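Side-chain contacts in putative aminopeptidase (Leishmania major, PDB 5NTH), which probably removes amino acids from the N-terminal ends of peptides, as a manganese-dependent leucyl aminopeptidase of the M17 family: residues G146-V151 with K199-A204; D397-A402 with Y494-H499. All coordinates share one frame; numbering follows the deposited sequence.

In the fold
Followed from the N terminus, the chain makes the two contacts in series, one closed before the other opens, so they neither nest nor cross. Interaction 1 closes a 47-residue loop that includes strand 181-185 and helix 189-192. It ties the start of helix 148-156, in the M17 N-terminal domain 2, to the residues leading into helix 203-221. Interaction 2 belongs to the catalytic family domain, where helix 391-404 meets the end of helix 488-497 after an excursion of 91 residues that takes in strands 412-417, 432-436 and 456-458. The contact centres are 33 Å apart and the nearest atoms about 26 Å, so the two do not touch.

Interaction 1: residues G146-V151 with K199-A204; sequences GSETAV and KSVCVA
Val201 lays its isopropyl group over the first turn of helix 148-156, with one methyl for each of two helix residues. Val201 CG1 rests 3.7 Å from Glu148 OE1 and 4.1 Å from Glu148 CB, flanking the bent side chain at two levels. The other branch, Val201 CG2, is held anti to the backbone N (CG1 at chi1 57°) and meets Thr149 CG2 at the longer distance of 4.3 Å. Glu148 and Val201 run past each other in opposite directions, so the valine lies alongside the acid instead of meeting it head-on.

The carboxylate is turned back by a bend at chi2 (89°), which brings both oxygens near the N-H of Gly146. The two resulting hydrogen bonds are weak, at 3.4 Å from Gly146 N to Glu148 OE1 and 3.4 Å to Glu148 OE2. The stronger partner lies elsewhere: Ser187 OG bonds to OE2, helping to fix the rotation of a buried acid whose OE1 faces the valine methyl.

Helix 148-156 is the helix in the beta-alpha-beta crossover that joins the parallel, adjacent strands 137-142 and 181-185 of the N-terminal sheet, and Val151 packs on the second strand. Val201 itself is extended, just ahead of Cys202, the N-cap of helix 203-221. The Cys202 N-H reaches Glu205, one half of a capping-box pattern. That helix adds further apolar neighbours: Leu206 touches both Val201 and Glu148, and Ile209 touches Thr149. On its hydroxyl branch Thr149 is hydrogen-bonded to Glu533 of helix 528-536.

Interaction 2: residues D397-A402 with Y494-H499; sequences DGVYYA and YFVEQH
Val399 and Val496 meet methyl to methyl, their side chains crossing at about a right angle. A single branch of Val496, CG1, touches both branches of its partner: it lies 3.7 Å from Val399 CG1 and 3.8 Å from Val399 CG2. The rotamer of Val399 makes this possible. With CG1 anti to its carbonyl carbon (chi1 -62°), CG2 is tucked between the backbone N and that carbonyl, and both methyls face the other helix. Val399 CG2 also approaches the backbone, 3.6 Å from Val496 O, an oxygen that receives the N-H of His499 within its own segment. Val399 CG2 also comes 4.2 Å from His499 CB.

Tyr400 takes the next place along its helix. With CG anti to the backbone N (chi1 -174°), the Tyr400 ring presents an edge to the His499 carbonyl, whose oxygen lies in the ring plane, 3.4 Å from Tyr400 CD1. His499 O is also 3.2 Å from Tyr400 CB, so the carbonyl nestles in the angle between the stem of the side chain and the ring. The imidazole of His499 leads away from this meeting, and its ND1 is hydrogen-bonded to Ser378 OG, which helps to set the ring's turn.

The contact lies behind the metal site and not in it: the side chain of Val496 is about 8 Å from that of the manganese ligand Lys298 and about 12 Å from a manganese ion. Helices 391-404 and 488-497 both pack on strand 412-417 of the large mixed sheet, where Val399 and Val496 each touch Asp415. Val399 extends to Val296 of the neighbouring strand 291-300, while His499 leans on Met477 of strand 477-478.

Interaction 1: residues G146-V151 with K199-A204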
loop_
_atom_site.group_PDB
_atom_site.type_symbol
_atom_site.label_atom_id
_atom_site.label_comp_id
_atom_site.label_asym_id
_atom_site.label_seq_id
_atom_site.Cartn_x
_atom_site.Cartn_y
_atom_site.Cartn_z
ATOM N N GLY A 146 -6.081 -20.818 47.251
ATOM C CA GLY A 146 -6.953 -20.109 46.306
ATOM C C GLY A 146 -6.328 -19.909 44.934
ATOM O O GLY A 146 -7.033 -19.691 43.954
ATOM N N SER A 147 -5.005 -20.004 44.871
ATOM C CA SER A 147 -4.264 -19.877 43.644
ATOM C C SER A 147 -4.018 -21.206 42.865
ATOM O O SER A 147 -3.472 -21.200 41.756
ATOM C CB SER A 147 -2.968 -19.134 43.948
ATOM O OG SER A 147 -2.056 -19.898 44.723
ATOM N N GLU A 148 -4.500 -22.333 43.373
ATOM C CA GLU A 148 -4.230 -23.631 42.740
ATOM C C GLU A 148 -4.554 -23.728 41.244
ATOM O O GLU A 148 -3.748 -24.260 40.479
ATOM C CB GLU A 148 -4.918 -24.777 43.475
ATOM C CG GLU A 148 -4.399 -25.021 44.893
ATOM C CD GLU A 148 -5.125 -24.221 45.969
ATOM O OE1 GLU A 148 -6.360 -23.958 45.852
ATOM O OE2 GLU A 148 -4.447 -23.841 46.946
ATOM N N THR A 149 -5.707 -23.233 40.811
ATOM C CA THR A 149 -6.066 -23.395 39.388
ATOM C C THR A 149 -5.207 -22.497 38.483
ATOM O O THR A 149 -4.813 -22.915 37.414
ATOM C CB THR A 149 -7.568 -23.202 39.112
ATOM O OG1 THR A 149 -7.951 -21.902 39.529
ATOM C CG2 THR A 149 -8.393 -24.217 39.878
ATOM N N ALA A 150 -4.896 -21.288 38.931
ATOM C CA ALA A 150 -3.995 -20.396 38.218
ATOM C C ALA A 150 -2.573 -20.961 38.105
ATOM O O ALA A 150 -1.934 -20.892 37.051
ATOM C CB ALA A 150 -3.971 -19.042 38.896
ATOM N N VAL A 151 -2.082 -21.535 39.187
ATOM C CA VAL A 151 -0.839 -22.266 39.152
ATOM C C VAL A 151 -0.947 -23.475 38.220
ATOM O O VAL A 151 -0.088 -23.663 37.374
ATOM C CB VAL A 151 -0.397 -22.719 40.563
ATOM C CG1 VAL A 151 0.915 -23.508 40.509
ATOM C CG2 VAL A 151 -0.197 -21.513 41.460
ATOM N N LYS A 199 -15.104 -23.148 48.640
ATOM C CA LYS A 199 -14.981 -24.143 47.571
ATOM C C LYS A 199 -13.653 -24.934 47.742
ATOM O O LYS A 199 -12.634 -24.415 48.252
ATOM C CB LYS A 199 -15.141 -23.470 46.191
ATOM N N SER A 200 -13.699 -26.211 47.368
ATOM C CA SER A 200 -12.491 -27.071 47.328
ATOM C C SER A 200 -12.112 -27.536 45.923
ATOM O O SER A 200 -12.982 -27.895 45.090
ATOM C CB SER A 200 -12.698 -28.315 48.173
ATOM O OG SER A 200 -13.964 -28.888 47.874
ATOM N N VAL A 201 -10.810 -27.570 45.682
ATOM C CA VAL A 201 -10.292 -28.138 44.434
ATOM C C VAL A 201 -9.178 -29.115 44.756
ATOM O O VAL A 201 -8.263 -28.776 45.512
ATOM C CB VAL A 201 -9.845 -27.048 43.427
ATOM C CG1 VAL A 201 -8.787 -26.109 44.039
ATOM C CG2 VAL A 201 -9.395 -27.695 42.114
ATOM N N CYS A 202 -9.278 -30.319 44.181
ATOM C CA CYS A 202 -8.385 -31.428 44.520
ATOM C C CYS A 202 -7.347 -31.732 43.434
ATOM O O CYS A 202 -7.437 -31.229 42.317
ATOM C CB CYS A 202 -9.194 -32.669 44.802
ATOM S SG CYS A 202 -9.963 -33.405 43.365
ATOM N N VAL A 203 -6.377 -32.574 43.774
ATOM C CA VAL A 203 -5.266 -32.868 42.890
ATOM C C VAL A 203 -5.663 -33.505 41.581
ATOM O O VAL A 203 -5.066 -33.175 40.557
ATOM C CB VAL A 203 -4.245 -33.785 43.581
ATOM C CG1 VAL A 203 -3.180 -34.323 42.610
ATOM C CG2 VAL A 203 -3.577 -32.999 44.686
ATOM N N ALA A 204 -6.623 -34.429 41.608
ATOM C CA ALA A 204 -7.088 -35.063 40.370
ATOM C C ALA A 204 -7.715 -34.034 39.387
ATOM O O ALA A 204 -7.599 -34.191 38.173
ATOM C CB ALA A 204 -8.052 -36.199 40.677
#

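Interaction 2: residues D397-A402 with Y494-H499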
loop_
_atom_site.group_PDB
_atom_site.type_symbol
_atom_site.label_atom_id
_atom_site.label_comp_id
_atom_site.label_asym_id
_atom_site.label_seq_id
_atom_site.Cartn_x
_atom_site.Cartn_y
_atom_site.Cartn_z
ATOM N N ASP A 397 -24.594 -20.140 13.114
ATOM C CA ASP A 397 -25.317 -21.420 13.040
ATOM C C ASP A 397 -25.044 -22.245 14.315
ATOM O O ASP A 397 -25.877 -23.033 14.751
ATOM C CB ASP A 397 -24.968 -22.215 11.770
ATOM C CG ASP A 397 -25.729 -21.732 10.526
ATOM O OD1 ASP A 397 -26.789 -21.092 10.641
ATOM O OD2 ASP A 397 -25.308 -22.010 9.400
ATOM N N GLY A 398 -23.884 -22.054 14.922
ATOM C CA GLY A 398 -23.529 -22.804 16.110
ATOM C C GLY A 398 -24.406 -22.465 17.294
ATOM O O GLY A 398 -24.891 -23.354 18.004
ATOM N N VAL A 399 -24.584 -21.177 17.530
ATOM C CA VAL A 399 -25.341 -20.766 18.673
ATOM C C VAL A 399 -26.818 -21.103 18.466
ATOM O O VAL A 399 -27.477 -21.532 19.419
ATOM C CB VAL A 399 -25.098 -19.306 19.052
ATOM C CG1 VAL A 399 -23.631 -19.115 19.414
ATOM C CG2 VAL A 399 -25.550 -18.338 17.954
ATOM N N TYR A 400 -27.323 -20.997 17.235
ATOM C CA TYR A 400 -28.697 -21.395 16.972
ATOM C C TYR A 400 -28.887 -22.880 17.266
ATOM O O TYR A 400 -29.791 -23.266 17.988
ATOM C CB TYR A 400 -29.176 -21.057 15.560
ATOM C CG TYR A 400 -30.636 -21.363 15.450
ATOM C CD1 TYR A 400 -31.611 -20.439 15.857
ATOM C CD2 TYR A 400 -31.057 -22.634 15.051
ATOM C CE1 TYR A 400 -32.978 -20.761 15.806
ATOM C CE2 TYR A 400 -32.412 -22.976 15.002
ATOM C CZ TYR A 400 -33.371 -22.041 15.376
ATOM O OH TYR A 400 -34.690 -22.393 15.336
ATOM N N TYR A 401 -28.034 -23.722 16.726
ATOM C CA TYR A 401 -28.082 -25.142 17.104
ATOM C C TYR A 401 -28.149 -25.374 18.611
ATOM O O TYR A 401 -28.914 -26.193 19.082
ATOM C CB TYR A 401 -26.871 -25.922 16.610
ATOM C CG TYR A 401 -27.002 -27.368 17.011
ATOM C CD1 TYR A 401 -27.716 -28.236 16.217
ATOM C CD2 TYR A 401 -26.478 -27.855 18.222
ATOM C CE1 TYR A 401 -27.896 -29.563 16.568
ATOM C CE2 TYR A 401 -26.655 -29.190 18.592
ATOM C CZ TYR A 401 -27.371 -30.048 17.749
ATOM O OH TYR A 401 -27.605 -31.378 18.044
ATOM N N ALA A 402 -27.293 -24.691 19.347
ATOM C CA ALA A 402 -27.126 -24.954 20.766
ATOM C C ALA A 402 -28.304 -24.413 21.551
ATOM O O ALA A 402 -28.672 -24.994 22.571
ATOM C CB ALA A 402 -25.844 -24.345 21.270
ATOM N N TYR A 494 -22.100 -9.088 18.412
ATOM C CA TYR A 494 -23.472 -8.719 18.018
ATOM C C TYR A 494 -23.978 -9.531 16.836
ATOM O O TYR A 494 -25.125 -9.942 16.797
ATOM C CB TYR A 494 -23.535 -7.222 17.681
ATOM C CG TYR A 494 -24.831 -6.785 17.039
ATOM C CD1 TYR A 494 -25.958 -6.487 17.813
ATOM C CD2 TYR A 494 -24.930 -6.676 15.645
ATOM C CE1 TYR A 494 -27.146 -6.104 17.213
ATOM C CE2 TYR A 494 -26.108 -6.295 15.031
ATOM C CZ TYR A 494 -27.210 -6.008 15.815
ATOM O OH TYR A 494 -28.378 -5.640 15.198
ATOM N N PHE A 495 -23.110 -9.770 15.876
ATOM C CA PHE A 495 -23.498 -10.566 14.751
ATOM C C PHE A 495 -23.974 -11.891 15.279
ATOM O O PHE A 495 -25.058 -12.289 14.981
ATOM C CB PHE A 495 -22.360 -10.787 13.766
ATOM C CG PHE A 495 -22.775 -11.590 12.586
ATOM C CD1 PHE A 495 -22.787 -12.983 12.642
ATOM C CD2 PHE A 495 -23.243 -10.966 11.440
ATOM C CE1 PHE A 495 -23.214 -13.743 11.548
ATOM C CE2 PHE A 495 -23.662 -11.718 10.350
ATOM C CZ PHE A 495 -23.653 -13.113 10.410
ATOM N N VAL A 496 -23.161 -12.547 16.100
ATOM C CA VAL A 496 -23.490 -13.879 16.634
ATOM C C VAL A 496 -24.715 -13.831 17.532
ATOM O O VAL A 496 -25.548 -14.717 17.524
ATOM C CB VAL A 496 -22.349 -14.486 17.466
ATOM C CG1 VAL A 496 -22.638 -15.950 17.752
ATOM C CG2 VAL A 496 -21.012 -14.389 16.741
ATOM N N GLU A 497 -24.822 -12.793 18.327
ATOM C CA GLU A 497 -25.983 -12.672 19.178
ATOM C C GLU A 497 -27.309 -12.752 18.405
ATOM O O GLU A 497 -28.288 -13.316 18.903
ATOM C CB GLU A 497 -25.938 -11.369 19.938
ATOM C CG GLU A 497 -26.889 -11.323 21.106
ATOM C CD GLU A 497 -26.808 -10.007 21.839
ATOM O OE1 GLU A 497 -26.211 -9.061 21.284
ATOM O OE2 GLU A 497 -27.343 -9.914 22.977
ATOM N N GLN A 498 -27.354 -12.229 17.185
ATOM C CA GLN A 498 -28.629 -12.187 16.484
ATOM C C GLN A 498 -29.151 -13.546 16.105
ATOM O O GLN A 498 -30.302 -13.647 15.740
ATOM C CB GLN A 498 -28.541 -11.345 15.224
ATOM C CG GLN A 498 -28.027 -9.936 15.400
ATOM C CD GLN A 498 -28.578 -9.259 16.639
ATOM O OE1 GLN A 498 -27.883 -9.159 17.655
ATOM N NE2 GLN A 498 -29.823 -8.821 16.582
ATOM N N HIS A 499 -28.331 -14.591 16.182
ATOM C CA HIS A 499 -28.738 -15.917 15.704
ATOM C C HIS A 499 -29.166 -16.828 16.835
ATOM O O HIS A 499 -29.434 -18.005 16.616
ATOM C CB HIS A 499 -27.653 -16.496 14.769
ATOM C CG HIS A 499 -27.426 -15.613 13.572
ATOM N ND1 HIS A 499 -28.293 -15.578 12.500
ATOM C CD2 HIS A 499 -26.528 -14.620 13.352
ATOM C CE1 HIS A 499 -27.907 -14.639 11.652
ATOM N NE2 HIS A 499 -26.840 -14.040 12.149
#